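Local coordinates for protein glycosyltransferase Gtf1 (Streptococcus pneumoniae, PDB 4PQG) that belongs to the GT-B glycosyltransferases and carries an added extended antiparallel beta-sheet domain beside its two Rossmann-like domains, at residues Y149-A161 against V168-T180. Residues are numbered along the deposited sequence; the frame is centred on the assembly and turned at random.
Sequences YFSYTRYCSEYFA and VLYQRTFYNEDGT
Y159 and Y175 join hydroxyl to hydroxyl across a beta hairpin of the GtfA extended beta-sheet domain, formed by antiparallel strands 154-163 and 166-175. Its backbone shows the pairing: S157 N reaches T173 O at 2.9 Å and T173 N returns to S157 O. The register slips by one where Y170 and Q171 both face Y159, a classic beta bulge; Y159 O takes a 3.0 Å bond from Y170 N and a weak one from Q171 N.

Y159 can be followed outward. Its CB lies over the face of the Y170 ring, 4.1 Å from the centroid, a CH-pi contact. With CG anti to the carbonyl carbon (chi1 -56°), the ring runs alongside Q171, CD2 touching Q171 CG. CE2 passes T173 OG1, itself bonded to D184 of the next strand, and the OH donates a hydrogen bond to Y175 OH at 2.7 Å, the two side chains coming from opposite directions.

T173 CG2 packs on one face of the Y175 ring; the R154 guanidinium lies flat on the other, planes 13° apart, a cation-pi stack. D148 forms a salt bridge with R154 NH1 and a hydrogen bond with S157 OG, so one carboxylate holds two residues touching this ring.

On the sheet's other side, C156 SG makes a sulfur-aromatic contact 4.0 Å from the F174 ring centroid, 21° off the normal, and CB a CH-pi contact. E158 and R172 form a nearly coplanar salt bridge: R172 NE donates to the anti lone pair of E158 OE2 at 2.6 Å, while E158 OE1 accepts from Y149 OH.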
loop_
_atom_site.group_PDB
_atom_site.type_symbol
_atom_site.label_atom_id
_atom_site.label_comp_id
_atom_site.label_asym_id
_atom_site.label_seq_id
_atom_site.Cartn_x
_atom_site.Cartn_y
_atom_site.Cartn_z
ATOM N N TYR A 149 1.387 -17.769 -16.501
ATOM C CA TYR A 149 1.191 -17.370 -15.110
ATOM C C TYR A 149 0.118 -18.254 -14.462
ATOM O O TYR A 149 -0.940 -18.445 -15.050
ATOM C CB TYR A 149 0.780 -15.900 -15.065
ATOM C CG TYR A 149 1.872 -14.996 -15.595
ATOM C CD1 TYR A 149 2.863 -14.499 -14.743
ATOM C CD2 TYR A 149 1.956 -14.685 -16.960
ATOM C CE1 TYR A 149 3.902 -13.710 -15.240
ATOM C CE2 TYR A 149 2.984 -13.886 -17.456
ATOM C CZ TYR A 149 3.950 -13.408 -16.584
ATOM O OH TYR A 149 4.952 -12.602 -17.055
ATOM N N PHE A 150 0.384 -18.759 -13.248
ATOM C CA PHE A 150 -0.427 -19.828 -12.630
ATOM C C PHE A 150 -0.949 -19.510 -11.226
ATOM O O PHE A 150 -0.230 -18.909 -10.400
ATOM C CB PHE A 150 0.383 -21.141 -12.541
ATOM C CG PHE A 150 1.008 -21.572 -13.842
ATOM C CD1 PHE A 150 0.271 -22.281 -14.796
ATOM C CD2 PHE A 150 2.343 -21.294 -14.106
ATOM C CE1 PHE A 150 0.853 -22.688 -15.990
ATOM C CE2 PHE A 150 2.929 -21.689 -15.301
ATOM C CZ PHE A 150 2.183 -22.389 -16.245
ATOM N N SER A 151 -2.198 -19.910 -10.963
ATOM C CA SER A 151 -2.765 -19.965 -9.593
ATOM C C SER A 151 -3.060 -21.449 -9.352
ATOM O O SER A 151 -2.127 -22.212 -9.140
ATOM C CB SER A 151 -4.008 -19.081 -9.427
ATOM O OG SER A 151 -4.990 -19.339 -10.426
ATOM N N TYR A 152 -4.320 -21.873 -9.454
ATOM C CA TYR A 152 -4.624 -23.323 -9.487
ATOM C C TYR A 152 -4.623 -23.863 -10.924
ATOM O O TYR A 152 -4.660 -25.073 -11.139
ATOM C CB TYR A 152 -5.935 -23.654 -8.772
ATOM C CG TYR A 152 -7.178 -22.922 -9.283
ATOM C CD1 TYR A 152 -8.038 -23.511 -10.224
ATOM C CD2 TYR A 152 -7.517 -21.663 -8.786
ATOM C CE1 TYR A 152 -9.180 -22.840 -10.667
ATOM C CE2 TYR A 152 -8.658 -20.993 -9.215
ATOM C CZ TYR A 152 -9.490 -21.582 -10.149
ATOM O OH TYR A 152 -10.612 -20.876 -10.555
ATOM N N THR A 153 -4.590 -22.946 -11.895
ATOM C CA THR A 153 -4.379 -23.282 -13.304
ATOM C C THR A 153 -3.752 -22.056 -13.970
ATOM O O THR A 153 -3.601 -21.015 -13.326
ATOM C CB THR A 153 -5.686 -23.701 -14.011
ATOM O OG1 THR A 153 -5.381 -24.233 -15.305
ATOM C CG2 THR A 153 -6.658 -22.526 -14.143
ATOM N N ARG A 154 -3.388 -22.171 -15.246
ATOM C CA ARG A 154 -2.884 -21.011 -15.991
ATOM C C ARG A 154 -3.980 -19.985 -16.219
ATOM O O ARG A 154 -4.984 -20.280 -16.846
ATOM C CB ARG A 154 -2.283 -21.431 -17.329
ATOM C CG ARG A 154 -1.894 -20.239 -18.203
ATOM C CD ARG A 154 -1.296 -20.714 -19.508
ATOM N NE ARG A 154 -2.291 -21.343 -20.369
ATOM C CZ ARG A 154 -2.005 -21.871 -21.554
ATOM N NH1 ARG A 154 -0.745 -21.836 -21.999
ATOM N NH2 ARG A 154 -2.976 -22.412 -22.305
ATOM N N TYR A 155 -3.768 -18.768 -15.719
ATOM C CA TYR A 155 -4.725 -17.701 -15.912
ATOM C C TYR A 155 -4.331 -16.655 -16.984
ATOM O O TYR A 155 -5.195 -15.948 -17.476
ATOM C CB TYR A 155 -5.056 -17.020 -14.572
ATOM C CG TYR A 155 -3.891 -16.308 -13.882
ATOM C CD1 TYR A 155 -3.552 -14.978 -14.196
ATOM C CD2 TYR A 155 -3.172 -16.945 -12.882
ATOM C CE1 TYR A 155 -2.514 -14.325 -13.536
ATOM C CE2 TYR A 155 -2.127 -16.309 -12.222
ATOM C CZ TYR A 155 -1.801 -15.005 -12.548
ATOM O OH TYR A 155 -0.771 -14.414 -11.857
ATOM N N CYS A 156 -3.043 -16.578 -17.329
ATOM C CA CYS A 156 -2.534 -15.614 -18.312
ATOM C C CYS A 156 -1.336 -16.184 -19.086
ATOM O O CYS A 156 -0.489 -16.897 -18.504
ATOM C CB CYS A 156 -2.136 -14.300 -17.595
ATOM S SG CYS A 156 -1.338 -13.052 -18.635
ATOM N N SER A 157 -1.273 -15.880 -20.389
ATOM C CA SER A 157 -0.056 -16.064 -21.193
ATOM C C SER A 157 0.390 -14.745 -21.831
ATOM O O SER A 157 -0.438 -13.931 -22.250
ATOM C CB SER A 157 -0.244 -17.091 -22.305
ATOM O OG SER A 157 -0.390 -18.390 -21.787
ATOM N N GLU A 158 1.697 -14.544 -21.874
ATOM C CA GLU A 158 2.308 -13.455 -22.597
ATOM C C GLU A 158 3.098 -14.018 -23.762
ATOM O O GLU A 158 3.844 -14.986 -23.602
ATOM C CB GLU A 158 3.249 -12.651 -21.702
ATOM C CG GLU A 158 2.554 -11.835 -20.630
ATOM C CD GLU A 158 3.538 -11.063 -19.781
ATOM O OE1 GLU A 158 4.560 -11.646 -19.365
ATOM O OE2 GLU A 158 3.278 -9.871 -19.524
ATOM N N TYR A 159 2.967 -13.353 -24.906
ATOM C CA TYR A 159 3.600 -13.761 -26.147
ATOM C C TYR A 159 4.625 -12.717 -26.565
ATOM O O TYR A 159 4.346 -11.516 -26.514
ATOM C CB TYR A 159 2.550 -13.982 -27.241
ATOM C CG TYR A 159 1.500 -14.991 -26.822
ATOM C CD1 TYR A 159 1.737 -16.360 -26.931
ATOM C CD2 TYR A 159 0.291 -14.572 -26.266
ATOM C CE1 TYR A 159 0.773 -17.286 -26.534
ATOM C CE2 TYR A 159 -0.671 -15.483 -25.859
ATOM C CZ TYR A 159 -0.428 -16.832 -26.002
ATOM O OH TYR A 159 -1.380 -17.722 -25.594
ATOM N N PHE A 160 5.813 -13.201 -26.931
ATOM C CA PHE A 160 6.960 -12.366 -27.260
ATOM C C PHE A 160 7.548 -12.736 -28.619
ATOM O O PHE A 160 7.489 -13.892 -29.032
ATOM C CB PHE A 160 8.082 -12.554 -26.230
ATOM C CG PHE A 160 7.719 -12.160 -24.828
ATOM C CD1 PHE A 160 8.157 -10.954 -24.299
ATOM C CD2 PHE A 160 6.977 -13.013 -24.021
ATOM C CE1 PHE A 160 7.854 -10.598 -22.989
ATOM C CE2 PHE A 160 6.664 -12.663 -22.715
ATOM C CZ PHE A 160 7.101 -11.453 -22.199
ATOM N N ALA A 161 8.129 -11.746 -29.293
ATOM C CA ALA A 161 8.904 -11.978 -30.515
ATOM C C ALA A 161 10.216 -11.168 -30.464
ATOM O O ALA A 161 10.267 -10.094 -29.853
ATOM C CB ALA A 161 8.089 -11.615 -31.747
ATOM N N VAL A 168 10.305 -8.822 -27.366
ATOM C CA VAL A 168 9.301 -7.754 -27.383
ATOM C C VAL A 168 7.918 -8.343 -27.093
ATOM O O VAL A 168 7.451 -9.201 -27.829
ATOM C CB VAL A 168 9.284 -7.014 -28.743
ATOM C CG1 VAL A 168 8.132 -6.018 -28.809
ATOM C CG2 VAL A 168 10.614 -6.304 -28.977
ATOM N N LEU A 169 7.277 -7.873 -26.028
ATOM C CA LEU A 169 5.924 -8.327 -25.671
ATOM C C LEU A 169 4.897 -7.799 -26.660
ATOM O O LEU A 169 4.756 -6.599 -26.790
ATOM C CB LEU A 169 5.555 -7.870 -24.263
ATOM C CG LEU A 169 4.122 -8.191 -23.815
ATOM C CD1 LEU A 169 3.891 -9.692 -23.772
ATOM C CD2 LEU A 169 3.806 -7.537 -22.465
ATOM N N TYR A 170 4.171 -8.675 -27.346
ATOM C CA TYR A 170 3.108 -8.186 -28.243
ATOM C C TYR A 170 1.663 -8.541 -27.863
ATOM O O TYR A 170 0.722 -7.867 -28.304
ATOM C CB TYR A 170 3.389 -8.538 -29.709
ATOM C CG TYR A 170 3.495 -10.007 -30.003
ATOM C CD1 TYR A 170 2.370 -10.747 -30.376
ATOM C CD2 TYR A 170 4.728 -10.666 -29.928
ATOM C CE1 TYR A 170 2.458 -12.106 -30.661
ATOM C CE2 TYR A 170 4.825 -12.029 -30.210
ATOM C CZ TYR A 170 3.688 -12.744 -30.578
ATOM O OH TYR A 170 3.783 -14.093 -30.860
ATOM N N GLN A 171 1.479 -9.589 -27.070
ATOM C CA GLN A 171 0.119 -10.049 -26.746
ATOM C C GLN A 171 0.075 -10.657 -25.358
ATOM O O GLN A 171 1.008 -11.368 -24.950
ATOM C CB GLN A 171 -0.364 -11.085 -27.773
ATOM C CG GLN A 171 -1.786 -11.619 -27.585
ATOM C CD GLN A 171 -2.226 -12.490 -28.754
ATOM O OE1 GLN A 171 -1.870 -12.213 -29.894
ATOM N NE2 GLN A 171 -2.990 -13.560 -28.473
ATOM N N ARG A 172 -1.011 -10.362 -24.647
ATOM C CA ARG A 172 -1.346 -11.029 -23.390
ATOM C C ARG A 172 -2.722 -11.635 -23.536
ATOM O O ARG A 172 -3.640 -10.957 -23.985
ATOM C CB ARG A 172 -1.425 -10.019 -22.254
ATOM C CG ARG A 172 -0.110 -9.479 -21.805
ATOM C CD ARG A 172 -0.218 -9.122 -20.335
ATOM N NE ARG A 172 1.027 -8.522 -19.887
ATOM C CZ ARG A 172 1.265 -7.216 -19.809
ATOM N NH1 ARG A 172 0.344 -6.324 -20.151
ATOM N NH2 ARG A 172 2.449 -6.799 -19.373
ATOM N N THR A 173 -2.884 -12.888 -23.133
ATOM C CA THR A 173 -4.191 -13.545 -23.227
ATOM C C THR A 173 -4.585 -14.021 -21.833
ATOM O O THR A 173 -3.742 -14.538 -21.105
ATOM C CB THR A 173 -4.164 -14.735 -24.224
ATOM O OG1 THR A 173 -3.962 -14.250 -25.553
ATOM C CG2 THR A 173 -5.480 -15.540 -24.191
ATOM N N PHE A 174 -5.850 -13.829 -21.475
ATOM C CA PHE A 174 -6.400 -14.315 -20.205
ATOM C C PHE A 174 -7.375 -15.460 -20.454
ATOM O O PHE A 174 -8.161 -15.416 -21.416
ATOM C CB PHE A 174 -7.030 -13.169 -19.391
ATOM C CG PHE A 174 -6.003 -12.257 -18.764
ATOM C CD1 PHE A 174 -5.602 -12.443 -17.443
ATOM C CD2 PHE A 174 -5.387 -11.251 -19.510
ATOM C CE1 PHE A 174 -4.623 -11.639 -16.875
ATOM C CE2 PHE A 174 -4.416 -10.436 -18.946
ATOM C CZ PHE A 174 -4.029 -10.633 -17.622
ATOM N N TYR A 175 -7.321 -16.464 -19.581
ATOM C CA TYR A 175 -8.055 -17.719 -19.759
ATOM C C TYR A 175 -9.149 -17.946 -18.721
ATOM O O TYR A 175 -9.123 -17.364 -17.606
ATOM C CB TYR A 175 -7.096 -18.913 -19.699
ATOM C CG TYR A 175 -6.023 -18.848 -20.748
ATOM C CD1 TYR A 175 -6.252 -19.338 -22.027
ATOM C CD2 TYR A 175 -4.768 -18.296 -20.450
ATOM C CE1 TYR A 175 -5.281 -19.264 -23.004
ATOM C CE2 TYR A 175 -3.777 -18.223 -21.413
ATOM C CZ TYR A 175 -4.049 -18.701 -22.694
ATOM O OH TYR A 175 -3.080 -18.628 -23.667
ATOM N N ASN A 176 -10.101 -18.801 -19.107
ATOM C CA ASN A 176 -11.026 -19.420 -18.160
ATOM C C ASN A 176 -10.429 -20.707 -17.588
ATOM O O ASN A 176 -9.406 -21.194 -18.077
ATOM C CB ASN A 176 -12.371 -19.729 -18.848
ATOM C CG ASN A 176 -13.273 -18.513 -18.953
ATOM O OD1 ASN A 176 -13.152 -17.548 -18.197
ATOM N ND2 ASN A 176 -14.197 -18.558 -19.898
ATOM N N GLU A 177 -11.080 -21.269 -16.565
ATOM C CA GLU A 177 -10.629 -22.529 -15.951
ATOM C C GLU A 177 -10.371 -23.667 -16.933
ATOM O O GLU A 177 -9.391 -24.406 -16.782
ATOM C CB GLU A 177 -11.629 -23.019 -14.906
ATOM C CG GLU A 177 -11.653 -22.190 -13.642
ATOM C CD GLU A 177 -12.522 -22.824 -12.571
ATOM O OE1 GLU A 177 -13.463 -23.579 -12.909
ATOM O OE2 GLU A 177 -12.261 -22.573 -11.383
ATOM N N ASP A 178 -11.224 -23.791 -17.946
ATOM C CA ASP A 178 -11.138 -24.920 -18.879
ATOM C C ASP A 178 -10.051 -24.747 -19.940
ATOM O O ASP A 178 -9.920 -25.590 -20.820
ATOM C CB ASP A 178 -12.495 -25.194 -19.547
ATOM C CG ASP A 178 -12.974 -24.039 -20.404
ATOM O OD1 ASP A 178 -12.226 -23.051 -20.604
ATOM O OD2 ASP A 178 -14.132 -24.110 -20.864
ATOM N N GLY A 179 -9.288 -23.653 -19.859
ATOM C CA GLY A 179 -8.186 -23.420 -20.793
ATOM C C GLY A 179 -8.566 -22.628 -22.042
ATOM O O GLY A 179 -7.708 -22.355 -22.888
ATOM N N THR A 180 -9.834 -22.246 -22.166
ATOM C CA THR A 180 -10.254 -21.410 -23.285
ATOM C C THR A 180 -9.943 -19.932 -23.012
ATOM O O THR A 180 -10.155 -19.451 -21.903
ATOM C CB THR A 180 -11.752 -21.594 -23.650
ATOM O OG1 THR A 180 -12.579 -21.247 -22.535
ATOM C CG2 THR A 180 -12.045 -23.038 -24.025
HETATM O O HOH W 1 -6.836 -22.191 -17.624
HETATM O O HOH W 2 -7.700 -15.356 -16.011
#